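Ribonucleoside-diphosphate reductase subunit beta (Bacillus halodurans C-125, PDB 2RCC) probably supplies deoxyribonucleotides for DNA synthesis as the di-iron, ferritin-like small subunit of a class I ribonucleotide reductase, working together with the large alpha subunit. Local coordinates at residues T20-G25 with T228-E233. Residues are numbered along the deposited sequence; the frame is centred on the assembly and turned at random.
Sequences TGILNG and TNIFKE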
loop_
_atom_site.group_PDB
_atom_site.type_symbol
_atom_site.label_atom_id
_atom_site.label_comp_id
_atom_site.label_asym_id
_atom_site.label_seq_id
_atom_site.Cartn_x
_atom_site.Cartn_y
_atom_site.Cartn_z
ATOM N N THR A 20 6.952 -4.256 -20.039
ATOM C CA THR A 20 6.607 -4.838 -21.323
ATOM C C THR A 20 5.414 -5.804 -21.212
ATOM O O THR A 20 5.062 -6.437 -22.191
ATOM C CB THR A 20 7.753 -5.652 -21.905
ATOM O OG1 THR A 20 8.016 -6.774 -21.057
ATOM C CG2 THR A 20 9.017 -4.783 -22.064
ATOM N N GLY A 21 4.773 -5.935 -20.055
ATOM C CA GLY A 21 3.654 -6.864 -19.953
ATOM C C GLY A 21 3.205 -6.982 -18.527
ATOM O O GLY A 21 4.011 -6.901 -17.620
ATOM N N ILE A 22 1.916 -7.179 -18.334
ATOM C CA ILE A 22 1.292 -7.271 -17.009
ATOM C C ILE A 22 1.674 -8.557 -16.256
ATOM O O ILE A 22 1.857 -8.512 -15.046
ATOM C CB ILE A 22 -0.292 -7.180 -17.125
ATOM C CG1 ILE A 22 -0.739 -5.811 -17.611
ATOM C CG2 ILE A 22 -0.977 -7.435 -15.790
ATOM C CD1 ILE A 22 -2.245 -5.799 -17.960
ATOM N N LEU A 23 1.764 -9.685 -16.964
ATOM C CA LEU A 23 2.159 -10.966 -16.393
ATOM C C LEU A 23 3.272 -11.542 -17.244
ATOM O O LEU A 23 3.220 -11.439 -18.461
ATOM C CB LEU A 23 0.984 -11.943 -16.366
ATOM C CG LEU A 23 -0.278 -11.602 -15.607
ATOM C CD1 LEU A 23 -1.384 -12.654 -15.902
ATOM C CD2 LEU A 23 -0.034 -11.456 -14.101
ATOM N N ASN A 24 4.273 -12.152 -16.622
ATOM C CA ASN A 24 5.425 -12.666 -17.336
ATOM C C ASN A 24 6.101 -11.625 -18.263
ATOM O O ASN A 24 6.659 -11.986 -19.275
ATOM C CB ASN A 24 5.072 -13.995 -18.067
ATOM C CG ASN A 24 5.040 -15.187 -17.131
ATOM O OD1 ASN A 24 5.529 -15.120 -15.995
ATOM N ND2 ASN A 24 4.514 -16.310 -17.622
ATOM N N GLY A 25 6.117 -10.346 -17.866
ATOM C CA GLY A 25 6.791 -9.314 -18.633
ATOM C C GLY A 25 8.139 -9.020 -18.014
ATOM O O GLY A 25 8.592 -9.725 -17.110
ATOM N N THR A 228 -10.985 -3.905 -13.859
ATOM C CA THR A 228 -11.578 -4.062 -15.189
ATOM C C THR A 228 -10.614 -3.661 -16.315
ATOM O O THR A 228 -10.604 -4.268 -17.402
ATOM C CB THR A 228 -12.979 -3.379 -15.304
ATOM O OG1 THR A 228 -12.869 -1.977 -15.129
ATOM C CG2 THR A 228 -13.921 -3.914 -14.277
ATOM N N ASN A 229 -9.782 -2.656 -16.062
ATOM C CA ASN A 229 -8.735 -2.266 -16.990
ATOM C C ASN A 229 -7.723 -3.396 -17.147
ATOM O O ASN A 229 -7.373 -3.748 -18.269
ATOM C CB ASN A 229 -8.004 -0.991 -16.548
ATOM C CG ASN A 229 -8.732 0.305 -16.905
ATOM O OD1 ASN A 229 -9.763 0.310 -17.521
ATOM N ND2 ASN A 229 -8.148 1.416 -16.520
ATOM N N ILE A 230 -7.301 -4.004 -16.033
ATOM C CA ILE A 230 -6.354 -5.143 -16.086
ATOM C C ILE A 230 -6.957 -6.287 -16.868
ATOM O O ILE A 230 -6.256 -6.911 -17.689
ATOM C CB ILE A 230 -5.915 -5.631 -14.655
ATOM C CG1 ILE A 230 -5.063 -4.575 -13.996
ATOM C CG2 ILE A 230 -5.131 -6.965 -14.753
ATOM C CD1 ILE A 230 -4.937 -4.779 -12.485
ATOM N N PHE A 231 -8.263 -6.554 -16.644
ATOM C CA PHE A 231 -8.965 -7.599 -17.371
ATOM C C PHE A 231 -8.884 -7.371 -18.882
ATOM O O PHE A 231 -8.512 -8.288 -19.649
ATOM C CB PHE A 231 -10.438 -7.678 -16.915
ATOM C CG PHE A 231 -11.233 -8.764 -17.581
ATOM C CD1 PHE A 231 -11.913 -8.522 -18.798
ATOM C CD2 PHE A 231 -11.317 -10.026 -17.018
ATOM C CE1 PHE A 231 -12.633 -9.525 -19.433
ATOM C CE2 PHE A 231 -12.056 -11.033 -17.656
ATOM C CZ PHE A 231 -12.711 -10.783 -18.855
ATOM N N LYS A 232 -9.241 -6.165 -19.313
ATOM C CA LYS A 232 -9.217 -5.841 -20.746
ATOM C C LYS A 232 -7.815 -5.892 -21.363
ATOM O O LYS A 232 -7.652 -6.330 -22.478
ATOM C CB LYS A 232 -9.788 -4.464 -20.994
ATOM C CG LYS A 232 -11.277 -4.368 -20.798
ATOM C CD LYS A 232 -11.653 -2.905 -20.680
ATOM C CE LYS A 232 -13.094 -2.721 -20.511
ATOM N NZ LYS A 232 -13.333 -1.504 -19.653
ATOM N N GLU A 233 -6.808 -5.461 -20.629
ATOM C CA GLU A 233 -5.436 -5.479 -21.104
ATOM C C GLU A 233 -4.933 -6.916 -21.162
ATOM O O GLU A 233 -4.133 -7.235 -22.027
ATOM C CB GLU A 233 -4.528 -4.639 -20.206
ATOM C CG GLU A 233 -4.861 -3.124 -20.129
ATOM C CD GLU A 233 -4.602 -2.309 -21.396
ATOM O OE1 GLU A 233 -4.045 -2.843 -22.408
ATOM O OE2 GLU A 233 -4.939 -1.091 -21.319
#
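A loop of the N-terminal arm, residues 20-25, packs against helix 207-237 of the ferritin-like helical bundle, by way of a single isoleucine, Ile22, which lies over Ile230 and Glu233 one helical turn apart. The arm comes in with the tip of the side chain: Ile22 CD1 stands 3.4 Å from Glu233 CB, the closest approach between the two segments. With CG1 anti to the carbonyl carbon (chi1 -66°) and the chain then extended through chi2, that methyl is carried out to the helix surface. Its branch mate does the second job, Ile22 CG2 resting against Ile230 CG2 at 4.3 Å, so the two branches of one side chain meet two neighbouring positions on the helix. Ile22 CD1 also passes 4.2 Å from Ile230 O, a van der Waals approach.

Glu233 contributes the root of its side chain. It runs at roughly a right angle to Ile22, and a bend at chi2 (-69°) turns the carboxylate away from the loop, leaving the aliphatic CB to meet the methyl. Leu103 and Leu234 also touch Ile22, and Leu234 packs on Leu23 as well. Polar backbone atoms of the loop are held by other residues: Glu237, one turn beyond Glu233, accepts a hydrogen bond from Ile22 N through OE1, while Thr104 OG1 bonds to Gly21 O and Gly25 N.

Ile230 lies about 9 Å, side chain to side chain, from His223, a probable iron ligand on the same helix; the contact itself is plain packing of Ile22 on that helix. Across the two segments it is van der Waals, methyls against aliphatic carbon and one carbonyl oxygen, which implies that shape and burial, rather than directional bonds, fit Ile22 to this patch.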